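Local coordinates for protein putative acetyltransferase Ta0821 (Thermoplasma acidophilum DSM 1728, PDB 3C26) that probably transfers an acyl group, most likely acetyl from acetyl-CoA as in other GNAT-family enzymes, to a substrate that is not known, at residues D47-D50 with K51-R55; L90-P94 with E95-S99; E166-G170 with R171-F175; F241-K245 with A246-G250. One frame throughout, in Å; residues are numbered along the deposited sequence.

Contact 1. Residues D47-D50 with K51-R55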
loop_
_atom_site.group_PDB
_atom_site.type_symbol
_atom_site.label_atom_id
_atom_site.label_comp_id
_atom_site.label_asym_id
_atom_site.label_seq_id
_atom_site.Cartn_x
_atom_site.Cartn_y
_atom_site.Cartn_z
ATOM N N ASP A 47 -12.370 -2.716 -10.524
ATOM C CA ASP A 47 -13.088 -3.880 -11.001
ATOM C C ASP A 47 -14.582 -3.609 -10.973
ATOM O O ASP A 47 -15.338 -4.150 -11.784
ATOM C CB ASP A 47 -12.829 -5.108 -10.118
ATOM C CG ASP A 47 -11.354 -5.527 -10.092
ATOM O OD1 ASP A 47 -10.754 -5.807 -11.141
ATOM O OD2 ASP A 47 -10.806 -5.537 -9.004
ATOM N N TYR A 48 -15.005 -2.840 -9.975
ATOM C CA TYR A 48 -16.404 -2.429 -9.854
ATOM C C TYR A 48 -16.766 -1.608 -11.082
ATOM O O TYR A 48 -17.696 -1.902 -11.795
ATOM C CB TYR A 48 -16.679 -1.563 -8.600
ATOM C CG TYR A 48 -18.105 -0.975 -8.626
ATOM C CD1 TYR A 48 -19.225 -1.785 -8.461
ATOM C CD2 TYR A 48 -18.324 0.377 -8.835
ATOM C CE1 TYR A 48 -20.515 -1.266 -8.496
ATOM C CE2 TYR A 48 -19.597 0.905 -8.857
ATOM C CZ TYR A 48 -20.689 0.089 -8.704
ATOM O OH TYR A 48 -21.953 0.637 -8.725
ATOM N N VAL A 49 -16.057 -0.517 -11.277
ATOM C CA VAL A 49 -16.362 0.391 -12.390
ATOM C C VAL A 49 -16.273 -0.377 -13.741
ATOM O O VAL A 49 -17.052 -0.150 -14.675
ATOM C CB VAL A 49 -15.435 1.652 -12.360
ATOM C CG1 VAL A 49 -15.694 2.544 -13.631
ATOM C CG2 VAL A 49 -15.604 2.514 -11.042
ATOM N N ASP A 50 -15.347 -1.324 -13.840
ATOM C CA ASP A 50 -15.191 -2.054 -15.092
ATOM C C ASP A 50 -16.506 -2.802 -15.347
ATOM O O ASP A 50 -16.958 -2.965 -16.465
ATOM C CB ASP A 50 -14.121 -3.128 -15.037
ATOM C CG ASP A 50 -12.731 -2.623 -15.196
ATOM O OD1 ASP A 50 -12.499 -1.444 -15.564
ATOM O OD2 ASP A 50 -11.860 -3.488 -15.001
ATOM N N LYS A 51 -17.117 -3.233 -14.256
ATOM C CA LYS A 51 -18.299 -4.080 -14.356
ATOM C C LYS A 51 -19.550 -3.309 -14.744
ATOM O O LYS A 51 -20.390 -3.810 -15.461
ATOM C CB LYS A 51 -18.497 -4.827 -13.022
ATOM C CG LYS A 51 -19.813 -5.578 -12.864
ATOM C CD LYS A 51 -19.921 -6.234 -11.444
ATOM C CE LYS A 51 -20.255 -5.237 -10.329
ATOM N NZ LYS A 51 -20.248 -5.910 -8.991
ATOM N N VAL A 52 -19.665 -2.066 -14.288
ATOM C CA VAL A 52 -20.930 -1.295 -14.450
ATOM C C VAL A 52 -20.896 -0.110 -15.448
ATOM O O VAL A 52 -21.909 0.470 -15.788
ATOM C CB VAL A 52 -21.399 -0.748 -13.082
ATOM C CG1 VAL A 52 -21.790 -1.857 -12.161
ATOM C CG2 VAL A 52 -20.342 0.107 -12.445
ATOM N N ILE A 53 -19.713 0.224 -15.932
ATOM C CA ILE A 53 -19.543 1.442 -16.745
ATOM C C ILE A 53 -20.372 1.412 -18.028
ATOM O O ILE A 53 -20.833 2.451 -18.468
ATOM C CB ILE A 53 -18.036 1.760 -17.052
ATOM C CG1 ILE A 53 -17.906 3.199 -17.632
ATOM C CG2 ILE A 53 -17.447 0.679 -17.951
ATOM C CD1 ILE A 53 -16.475 3.843 -17.575
ATOM N N GLU A 54 -20.515 0.235 -18.637
ATOM C CA GLU A 54 -21.307 0.100 -19.877
ATOM C C GLU A 54 -22.770 0.418 -19.593
ATOM O O GLU A 54 -23.419 1.194 -20.350
ATOM C CB GLU A 54 -21.135 -1.271 -20.546
ATOM C CG GLU A 54 -21.884 -1.302 -21.873
ATOM C CD GLU A 54 -21.629 -2.551 -22.684
ATOM O OE1 GLU A 54 -20.962 -3.473 -22.193
ATOM O OE2 GLU A 54 -22.094 -2.595 -23.837
ATOM N N ARG A 55 -23.246 -0.097 -18.451
ATOM C CA ARG A 55 -24.624 0.143 -17.965
ATOM C C ARG A 55 -24.871 1.629 -17.744
ATOM O O ARG A 55 -25.874 2.206 -18.173
ATOM C CB ARG A 55 -24.943 -0.654 -16.686
ATOM C CG ARG A 55 -25.449 -2.063 -16.985
ATOM C CD ARG A 55 -25.638 -2.974 -15.771
ATOM N NE ARG A 55 -24.390 -3.577 -15.266
ATOM C CZ ARG A 55 -24.318 -4.264 -14.131
ATOM N NH1 ARG A 55 -25.405 -4.412 -13.379
ATOM N NH2 ARG A 55 -23.166 -4.778 -13.720
HETATM O O HOH W 1 -19.000 -2.259 -18.166
#
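Val52 lays its CG2 methyl over one face of the Tyr48 ring, one turn further along the helix. Val52 CG2 sits 3.9 Å from the Tyr48 ring centroid, off centre toward the rim, in a CH-pi contact. Val52 CG1 comes to 3.9 Å from Tyr48 CE1. The ring is carried forward to these methyls because CG of Tyr48 is anti to the backbone N (chi1 171°). Lys51 touches the same ring obliquely, with Lys51 CE 4.1 Å from Tyr48 CD1; a bend at chi3 (76°) lets CE lie by the ring. One residue along, Val49 CG1 packs on Ile53 CB at 4.2 Å.

These are i to i+3 and i+4 neighbours on helix 45-58, within the GNAT family region. Val52 N bonds to Tyr48 O at 3.2 Å, and Ile53 N to Val49 O at 3.0 Å. The helix is kinked just beyond. The N atoms of Glu54 and Arg55 have no bond to the turn before; at Glu54 a water bridges the gap, donating to Asp50 O and accepting from Glu54 N.

Outside the helix, Trp179 stacks on the Tyr48 ring. Lys51 NZ forms a salt bridge with Asp209, and Asp50 OD1 forms one with Arg91.

Contact 2. Residues L90-P94 with E95-S99. With NO3 (nitrate ion), chain B.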
loop_
_atom_site.group_PDB
_atom_site.type_symbol
_atom_site.label_atom_id
_atom_site.label_comp_id
_atom_site.label_asym_id
_atom_site.label_seq_id
_atom_site.Cartn_x
_atom_site.Cartn_y
_atom_site.Cartn_z
ATOM N N LEU A 90 -13.951 8.313 -13.013
ATOM C CA LEU A 90 -13.037 9.219 -13.764
ATOM C C LEU A 90 -11.921 8.422 -14.470
ATOM O O LEU A 90 -11.012 7.845 -13.856
ATOM C CB LEU A 90 -12.459 10.357 -12.865
ATOM C CG LEU A 90 -11.981 11.619 -13.621
ATOM C CD1 LEU A 90 -11.699 12.788 -12.630
ATOM C CD2 LEU A 90 -10.720 11.370 -14.511
ATOM N N ARG A 91 -12.034 8.404 -15.791
ATOM C CA ARG A 91 -11.115 7.656 -16.672
ATOM C C ARG A 91 -10.733 8.462 -17.882
ATOM O O ARG A 91 -11.466 9.313 -18.348
ATOM C CB ARG A 91 -11.733 6.313 -17.079
ATOM C CG ARG A 91 -11.855 5.382 -15.888
ATOM C CD ARG A 91 -12.388 4.003 -16.260
ATOM N NE ARG A 91 -12.422 3.122 -15.101
ATOM C CZ ARG A 91 -12.578 1.801 -15.154
ATOM N NH1 ARG A 91 -12.758 1.175 -16.306
ATOM N NH2 ARG A 91 -12.504 1.084 -14.053
ATOM N N VAL A 92 -9.521 8.201 -18.345
ATOM C CA VAL A 92 -8.968 8.861 -19.498
ATOM C C VAL A 92 -8.385 7.795 -20.460
ATOM O O VAL A 92 -7.946 6.670 -20.078
ATOM C CB VAL A 92 -7.871 9.908 -19.120
ATOM C CG1 VAL A 92 -8.406 10.937 -18.037
ATOM C CG2 VAL A 92 -6.572 9.213 -18.639
ATOM N N HIS A 93 -8.430 8.171 -21.724
ATOM C CA HIS A 93 -7.784 7.399 -22.752
ATOM C C HIS A 93 -6.282 7.334 -22.390
ATOM O O HIS A 93 -5.709 8.297 -21.924
ATOM C CB HIS A 93 -7.976 8.049 -24.115
ATOM C CG HIS A 93 -7.250 7.318 -25.197
ATOM N ND1 HIS A 93 -5.915 7.527 -25.469
ATOM C CD2 HIS A 93 -7.649 6.310 -26.011
ATOM C CE1 HIS A 93 -5.541 6.719 -26.446
ATOM N NE2 HIS A 93 -6.571 5.968 -26.792
ATOM N N PRO A 94 -5.630 6.192 -22.617
ATOM C CA PRO A 94 -4.273 6.042 -22.093
ATOM C C PRO A 94 -3.220 6.983 -22.670
ATOM O O PRO A 94 -2.216 7.263 -22.023
ATOM C CB PRO A 94 -3.947 4.591 -22.387
ATOM C CG PRO A 94 -5.226 3.960 -22.579
ATOM C CD PRO A 94 -6.124 4.947 -23.192
ATOM N N GLU A 95 -3.496 7.515 -23.841
ATOM C CA GLU A 95 -2.607 8.529 -24.490
ATOM C C GLU A 95 -2.607 9.863 -23.770
ATOM O O GLU A 95 -1.761 10.713 -24.019
ATOM C CB GLU A 95 -3.069 8.811 -25.925
ATOM C CG GLU A 95 -2.862 7.682 -26.837
ATOM C CD GLU A 95 -1.479 7.691 -27.410
ATOM O OE1 GLU A 95 -1.204 8.588 -28.259
ATOM O OE2 GLU A 95 -0.676 6.795 -27.025
ATOM N N TYR A 96 -3.557 10.043 -22.853
ATOM C CA TYR A 96 -3.748 11.359 -22.221
ATOM C C TYR A 96 -3.366 11.367 -20.746
ATOM O O TYR A 96 -3.625 12.316 -19.995
ATOM C CB TYR A 96 -5.204 11.797 -22.350
ATOM C CG TYR A 96 -5.670 12.095 -23.763
ATOM C CD1 TYR A 96 -5.916 11.072 -24.687
ATOM C CD2 TYR A 96 -5.877 13.410 -24.180
ATOM C CE1 TYR A 96 -6.356 11.367 -25.972
ATOM C CE2 TYR A 96 -6.309 13.693 -25.457
ATOM C CZ TYR A 96 -6.553 12.680 -26.343
ATOM O OH TYR A 96 -6.999 13.006 -27.625
ATOM N N ARG A 97 -2.733 10.292 -20.331
ATOM C CA ARG A 97 -2.261 10.210 -18.941
ATOM C C ARG A 97 -1.257 11.324 -18.685
ATOM O O ARG A 97 -0.399 11.611 -19.524
ATOM C CB ARG A 97 -1.620 8.849 -18.631
ATOM C CG ARG A 97 -2.559 7.725 -18.750
ATOM C CD ARG A 97 -1.891 6.403 -18.461
ATOM N NE ARG A 97 -1.003 6.060 -19.558
ATOM C CZ ARG A 97 -0.489 4.859 -19.744
ATOM N NH1 ARG A 97 -0.811 3.873 -18.916
ATOM N NH2 ARG A 97 0.320 4.640 -20.770
ATOM N N GLY A 98 -1.376 11.951 -17.518
ATOM C CA GLY A 98 -0.442 13.021 -17.125
ATOM C C GLY A 98 -0.903 14.376 -17.624
ATOM O O GLY A 98 -0.322 15.408 -17.321
ATOM N N SER A 99 -1.963 14.360 -18.419
ATOM C CA SER A 99 -2.534 15.614 -18.912
ATOM C C SER A 99 -3.362 16.229 -17.792
ATOM O O SER A 99 -3.313 15.785 -16.654
ATOM C CB SER A 99 -3.434 15.383 -20.115
ATOM O OG SER A 99 -4.584 14.647 -19.723
HETATM N N NO3 B . -12.294 3.788 -11.542
HETATM O O1 NO3 B . -12.623 4.456 -12.689
HETATM O O2 NO3 B . -11.715 2.565 -11.618
HETATM O O3 NO3 B . -12.465 4.378 -10.326
#
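His93 and Tyr96 meet across the turn by both backbone and side chain. The backbone hydrogen bond runs from Tyr96 N to His93 O at 2.9 Å and is fairly straight (160°). The N-H comes from above the carbonyl plane. Two further bonds hold the type II turn that follows. Tyr96 O takes Ser99 OG at 2.5 Å, in the carbonyl plane, and also Ser99 N at 3.1 Å.

Among the side chains, the His93 and Tyr96 rings stand perpendicular, with His93 ND1 at the edge of the tyrosine, 3.6 Å from Tyr96 CD1. Pro94 CD lies over the centre of the imidazole. Arg97 folds back over Pro94, bent at chi3 (-72°), so that one guanidinium face looks onto the proline. Val92 CG2 reaches Arg97 CG at 4.3 Å.

The charged group is Arg91, whose extended chain holds a nitrate, probably from the crystallisation liquor, at its guanidinium edge. Arg91 NE bonds to nitrate O1 at 2.8 Å and Arg91 NH2 to nitrate O2 at 3.0 Å.

The segment leaves strand 85-92, passes through a type II turn at 96-99 and leads to helix 101-113. This strand-loop-helix passage is consistent with the GNAT element that binds the acetyl-CoA pyrophosphate.

Contact 3. Residues E166-G170 with R171-F175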
loop_
_atom_site.group_PDB
_atom_site.type_symbol
_atom_site.label_atom_id
_atom_site.label_comp_id
_atom_site.label_asym_id
_atom_site.label_seq_id
_atom_site.Cartn_x
_atom_site.Cartn_y
_atom_site.Cartn_z
ATOM N N GLU A 166 -33.629 -6.116 9.196
ATOM C CA GLU A 166 -34.141 -5.630 10.469
ATOM C C GLU A 166 -33.931 -4.130 10.624
ATOM O O GLU A 166 -33.534 -3.439 9.703
ATOM C CB GLU A 166 -33.457 -6.358 11.615
ATOM C CG GLU A 166 -33.684 -7.857 11.575
ATOM C CD GLU A 166 -35.155 -8.258 11.812
ATOM O OE1 GLU A 166 -36.069 -7.392 11.705
ATOM O OE2 GLU A 166 -35.393 -9.452 12.122
ATOM N N ARG A 167 -34.195 -3.650 11.827
ATOM C CA ARG A 167 -34.084 -2.219 12.137
ATOM C C ARG A 167 -32.678 -1.836 12.581
ATOM O O ARG A 167 -32.012 -2.569 13.298
ATOM C CB ARG A 167 -35.111 -1.795 13.210
ATOM N N TYR A 168 -32.263 -0.670 12.114
ATOM C CA TYR A 168 -30.968 -0.095 12.437
ATOM C C TYR A 168 -31.101 0.809 13.645
ATOM O O TYR A 168 -31.694 1.902 13.587
ATOM C CB TYR A 168 -30.425 0.732 11.299
ATOM C CG TYR A 168 -29.088 1.354 11.582
ATOM C CD1 TYR A 168 -28.038 0.590 12.036
ATOM C CD2 TYR A 168 -28.862 2.703 11.343
ATOM C CE1 TYR A 168 -26.832 1.137 12.260
ATOM C CE2 TYR A 168 -27.618 3.262 11.536
ATOM C CZ TYR A 168 -26.617 2.485 12.033
ATOM O OH TYR A 168 -25.347 3.010 12.249
ATOM N N ALA A 169 -30.512 0.326 14.720
ATOM C CA ALA A 169 -30.552 0.987 16.029
ATOM C C ALA A 169 -29.287 1.796 16.240
ATOM O O ALA A 169 -29.108 2.464 17.239
ATOM C CB ALA A 169 -30.738 -0.077 17.151
ATOM N N GLY A 170 -28.415 1.710 15.265
ATOM C CA GLY A 170 -27.135 2.396 15.265
ATOM C C GLY A 170 -27.278 3.902 15.087
ATOM O O GLY A 170 -28.373 4.427 14.842
ATOM N N ARG A 171 -26.116 4.542 15.098
ATOM C CA ARG A 171 -25.989 5.972 15.245
ATOM C C ARG A 171 -25.433 6.702 14.064
ATOM O O ARG A 171 -25.270 7.932 14.103
ATOM C CB ARG A 171 -25.071 6.230 16.458
ATOM C CG ARG A 171 -25.721 6.018 17.818
ATOM C CD ARG A 171 -26.252 7.320 18.385
ATOM N NE ARG A 171 -27.316 7.891 17.551
ATOM C CZ ARG A 171 -28.519 7.345 17.396
ATOM N NH1 ARG A 171 -28.816 6.198 17.975
ATOM N NH2 ARG A 171 -29.422 7.927 16.647
ATOM N N TRP A 172 -25.094 5.949 13.026
ATOM C CA TRP A 172 -24.633 6.559 11.793
ATOM C C TRP A 172 -25.824 6.820 10.878
ATOM O O TRP A 172 -26.821 6.086 10.915
ATOM C CB TRP A 172 -23.659 5.658 11.075
ATOM C CG TRP A 172 -22.455 5.542 11.835
ATOM C CD1 TRP A 172 -22.132 4.558 12.725
ATOM C CD2 TRP A 172 -21.429 6.496 11.893
ATOM N NE1 TRP A 172 -20.935 4.831 13.289
ATOM C CE2 TRP A 172 -20.475 6.019 12.784
ATOM C CE3 TRP A 172 -21.194 7.705 11.235
ATOM C CZ2 TRP A 172 -19.308 6.713 13.053
ATOM C CZ3 TRP A 172 -20.022 8.365 11.489
ATOM C CH2 TRP A 172 -19.116 7.887 12.406
ATOM N N ARG A 173 -25.737 7.913 10.131
ATOM C CA ARG A 173 -26.777 8.307 9.183
ATOM C C ARG A 173 -26.282 8.494 7.789
ATOM O O ARG A 173 -27.049 8.843 6.928
ATOM C CB ARG A 173 -27.412 9.616 9.573
ATOM C CG ARG A 173 -28.777 9.492 10.040
ATOM C CD ARG A 173 -28.810 8.698 11.239
ATOM N NE ARG A 173 -30.163 8.248 11.516
ATOM C CZ ARG A 173 -30.435 7.290 12.372
ATOM N NH1 ARG A 173 -29.438 6.664 13.028
ATOM N NH2 ARG A 173 -31.700 6.951 12.551
ATOM N N CYS A 174 -24.975 8.390 7.609
ATOM C CA CYS A 174 -24.383 8.405 6.241
ATOM C C CYS A 174 -23.671 7.114 6.115
ATOM O O CYS A 174 -23.031 6.670 7.065
ATOM C CB CYS A 174 -23.434 9.558 5.986
ATOM S SG CYS A 174 -24.149 11.142 6.275
ATOM N N PHE A 175 -23.831 6.517 4.941
ATOM C CA PHE A 175 -23.362 5.179 4.628
ATOM C C PHE A 175 -22.878 5.034 3.210
ATOM O O PHE A 175 -23.297 5.736 2.323
ATOM C CB PHE A 175 -24.533 4.161 4.668
ATOM C CG PHE A 175 -25.525 4.376 5.758
ATOM C CD1 PHE A 175 -26.609 5.220 5.567
ATOM C CD2 PHE A 175 -25.425 3.652 6.946
ATOM C CE1 PHE A 175 -27.520 5.401 6.547
ATOM C CE2 PHE A 175 -26.354 3.830 7.950
ATOM C CZ PHE A 175 -27.401 4.706 7.751
#
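This contact is the connection between strand 164-168 and the short antiparallel hairpin of strands 174-177 and 180-183, which the disulfide Cys174-Cys183 ties together. The Tyr168 side chain, at the end of the first strand, folds over the connecting loop. Its CG is anti to the backbone N (chi1 180°), which sends the ring forward along the chain.

Tyr168 OH accepts a hydrogen bond from Trp172 N at 3.1 Å, with an angle of 153° at the hydrogen. Asp221 OD2 is a second partner, so the hydroxyl has two hydrogen-bond partners. Trp172 CB also lies against Tyr168 OH, at 3.4 Å, and the hydroxyl meets the indole at its edge.

Backbone and side chains both meet the ring. Gly170 N stands over one face of the Tyr168 ring, toward the rim, 3.4 Å above the plane. Trp172 O approaches the ring edge at CE2. Phe175 turns its edge toward the Tyr168 face in an offset edge-to-face pair, with centroids 5.8 Å apart and planes at 68°. Phe205 completes the aromatic cluster, packing against both rings.

Arg173 curls back over the loop through a bend at its second torsion. NE is held by Asp185 O. At the guanidinium edge, Arg173 NH1 makes a weak hydrogen bond to Gly170 O at 3.1 Å.

Contact 4. Residues F241-K245 with A246-G250. With EDO (1,2-ethanediol), chain F.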
loop_
_atom_site.group_PDB
_atom_site.type_symbol
_atom_site.label_atom_id
_atom_site.label_comp_id
_atom_site.label_asym_id
_atom_site.label_seq_id
_atom_site.Cartn_x
_atom_site.Cartn_y
_atom_site.Cartn_z
ATOM N N PHE A 241 -13.088 -6.057 2.728
ATOM C CA PHE A 241 -13.863 -5.248 3.651
ATOM C C PHE A 241 -13.367 -3.850 3.619
ATOM O O PHE A 241 -12.177 -3.594 3.762
ATOM C CB PHE A 241 -13.735 -5.744 5.083
ATOM C CG PHE A 241 -14.202 -7.154 5.280
ATOM C CD1 PHE A 241 -13.346 -8.215 5.015
ATOM C CD2 PHE A 241 -15.498 -7.434 5.713
ATOM C CE1 PHE A 241 -13.752 -9.505 5.190
ATOM C CE2 PHE A 241 -15.904 -8.750 5.890
ATOM C CZ PHE A 241 -15.040 -9.773 5.643
ATOM N N TYR A 242 -14.336 -2.954 3.416
ATOM C CA TYR A 242 -14.135 -1.515 3.516
ATOM C C TYR A 242 -14.832 -1.141 4.799
ATOM O O TYR A 242 -16.043 -1.209 4.894
ATOM C CB TYR A 242 -14.737 -0.811 2.323
ATOM C CG TYR A 242 -14.104 -1.166 0.986
ATOM C CD1 TYR A 242 -14.511 -2.270 0.256
ATOM C CD2 TYR A 242 -13.138 -0.365 0.449
ATOM C CE1 TYR A 242 -13.974 -2.548 -0.960
ATOM C CE2 TYR A 242 -12.591 -0.624 -0.784
ATOM C CZ TYR A 242 -12.996 -1.724 -1.483
ATOM O OH TYR A 242 -12.383 -1.994 -2.684
ATOM N N VAL A 243 -14.041 -0.800 5.801
ATOM C CA VAL A 243 -14.538 -0.603 7.167
ATOM C C VAL A 243 -14.436 0.836 7.616
ATOM O O VAL A 243 -13.428 1.458 7.453
ATOM C CB VAL A 243 -13.798 -1.527 8.169
ATOM C CG1 VAL A 243 -14.403 -1.420 9.567
ATOM C CG2 VAL A 243 -13.864 -2.978 7.718
ATOM N N ARG A 244 -15.539 1.365 8.136
ATOM C CA ARG A 244 -15.567 2.740 8.545
ATOM C C ARG A 244 -14.466 2.977 9.579
ATOM O O ARG A 244 -14.292 2.211 10.511
ATOM C CB ARG A 244 -16.957 3.170 9.060
ATOM C CG ARG A 244 -17.036 4.704 9.311
ATOM C CD ARG A 244 -18.236 5.090 10.128
ATOM N NE ARG A 244 -19.519 4.729 9.533
ATOM C CZ ARG A 244 -20.230 5.476 8.695
ATOM N NH1 ARG A 244 -19.790 6.624 8.258
ATOM N NH2 ARG A 244 -21.391 5.034 8.273
ATOM N N LYS A 245 -13.710 4.044 9.374
ATOM C CA LYS A 245 -12.533 4.381 10.224
ATOM C C LYS A 245 -12.730 4.171 11.750
ATOM O O LYS A 245 -11.897 3.528 12.441
ATOM C CB LYS A 245 -12.093 5.810 9.916
ATOM C CG LYS A 245 -10.871 6.270 10.646
ATOM C CD LYS A 245 -9.718 5.398 10.312
ATOM C CE LYS A 245 -8.395 6.089 10.519
ATOM N NZ LYS A 245 -7.240 5.171 10.246
ATOM N N ALA A 246 -13.858 4.646 12.251
ATOM C CA ALA A 246 -14.107 4.632 13.688
ATOM C C ALA A 246 -14.167 3.228 14.196
ATOM O O ALA A 246 -13.838 2.983 15.363
ATOM C CB ALA A 246 -15.370 5.387 14.069
ATOM N N LEU A 247 -14.553 2.302 13.322
ATOM C CA LEU A 247 -14.628 0.882 13.687
ATOM C C LEU A 247 -13.293 0.169 13.491
ATOM O O LEU A 247 -12.971 -0.825 14.160
ATOM C CB LEU A 247 -15.625 0.153 12.799
ATOM C CG LEU A 247 -17.080 0.568 12.743
ATOM C CD1 LEU A 247 -17.782 -0.507 12.011
ATOM C CD2 LEU A 247 -17.641 0.679 14.108
ATOM N N ALA A 248 -12.558 0.655 12.498
ATOM C CA ALA A 248 -11.294 0.034 12.034
ATOM C C ALA A 248 -10.248 0.165 13.126
ATOM O O ALA A 248 -9.286 -0.599 13.267
ATOM C CB ALA A 248 -10.826 0.720 10.745
ATOM N N ASN A 249 -10.513 1.140 13.953
ATOM C CA ASN A 249 -9.605 1.515 15.010
ATOM C C ASN A 249 -9.548 0.414 16.049
ATOM O O ASN A 249 -8.587 0.285 16.788
ATOM C CB ASN A 249 -10.016 2.881 15.604
ATOM C CG ASN A 249 -9.762 4.049 14.634
ATOM O OD1 ASN A 249 -8.963 3.945 13.704
ATOM N ND2 ASN A 249 -10.436 5.159 14.861
ATOM N N GLY A 250 -10.568 -0.423 16.072
ATOM C CA GLY A 250 -10.655 -1.518 17.055
ATOM C C GLY A 250 -10.299 -2.891 16.469
ATOM O O GLY A 250 -10.453 -3.922 17.103
HETATM C C1 EDO F . -5.730 4.157 7.826
HETATM O O1 EDO F . -6.923 4.961 7.721
HETATM C C2 EDO F . -5.288 3.565 6.483
HETATM O O2 EDO F . -4.364 4.437 5.816
HETATM O O HOH W 2 -7.695 2.590 11.385
#
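Arg244 O is gripped by two backbone N-H groups of the following turn. Leu247 N donates to Arg244 O at 2.8 Å from above the carbonyl plane. Ala248 N donates to Arg244 O at 3.1 Å and lies nearer that plane. The next carbonyl, Lys245 O, receives weaker bonds from Ala248 N and Asn249 N. The Asn249 side chain also lies against it, with Asn249 CG 3.1 Å from Lys245 O.

The amide of Asn249 is linked to Lys245 through water. Lys245 NZ donates to the water, which in turn donates to Asn249 OD1. The two side chains cross at about a right angle. Lys245 starts with CG anti to the backbone N and then bends at chi2 (60°), which brings Lys245 CD to 3.8 Å from Asn249 OD1. Lys245 NZ also bonds to an ethanediol O1 at 2.6 Å.

On the inner side, Val243 CG1 touches Leu247 CB at 3.8 Å and Ala248 CB at 4.3 Å. Val219 of strand 214-221 packs on both Val243 and Leu247, while Ala248 rests on Pro147 and Tyr149.

The Arg244 guanidinium reaches elsewhere, to Glu144 in a salt bridge, to Cys174 O and Asn220 O, and over Trp172 in a cation-pi contact.

Here strand 237-243 passes directly into the short helix that starts at 245. Arg244 stands at its N-cap position, and Val243 packs against Leu247 and Ala248 of it.

Overall arrangement
The four contacts follow one another along the chain; none nests in or crosses another. Each is local. Contact 1 joins successive turns of helix 45-58. Contact 2 closes the bend from strand 85-92 toward helix 101-113. Both lie in the GNAT family region and touch through the Asp50-Arg91 salt bridge. Contact 3 closes the loop into the disulfide-tied hairpin, and contact 4 the step from strand 237-243 into the helix that starts at 245. These two also touch, where Arg244 meets Cys174 and Trp172. Contacts 2 and 3 are far apart, their centres about 39 Å from each other, on opposite sides of the chain's centre.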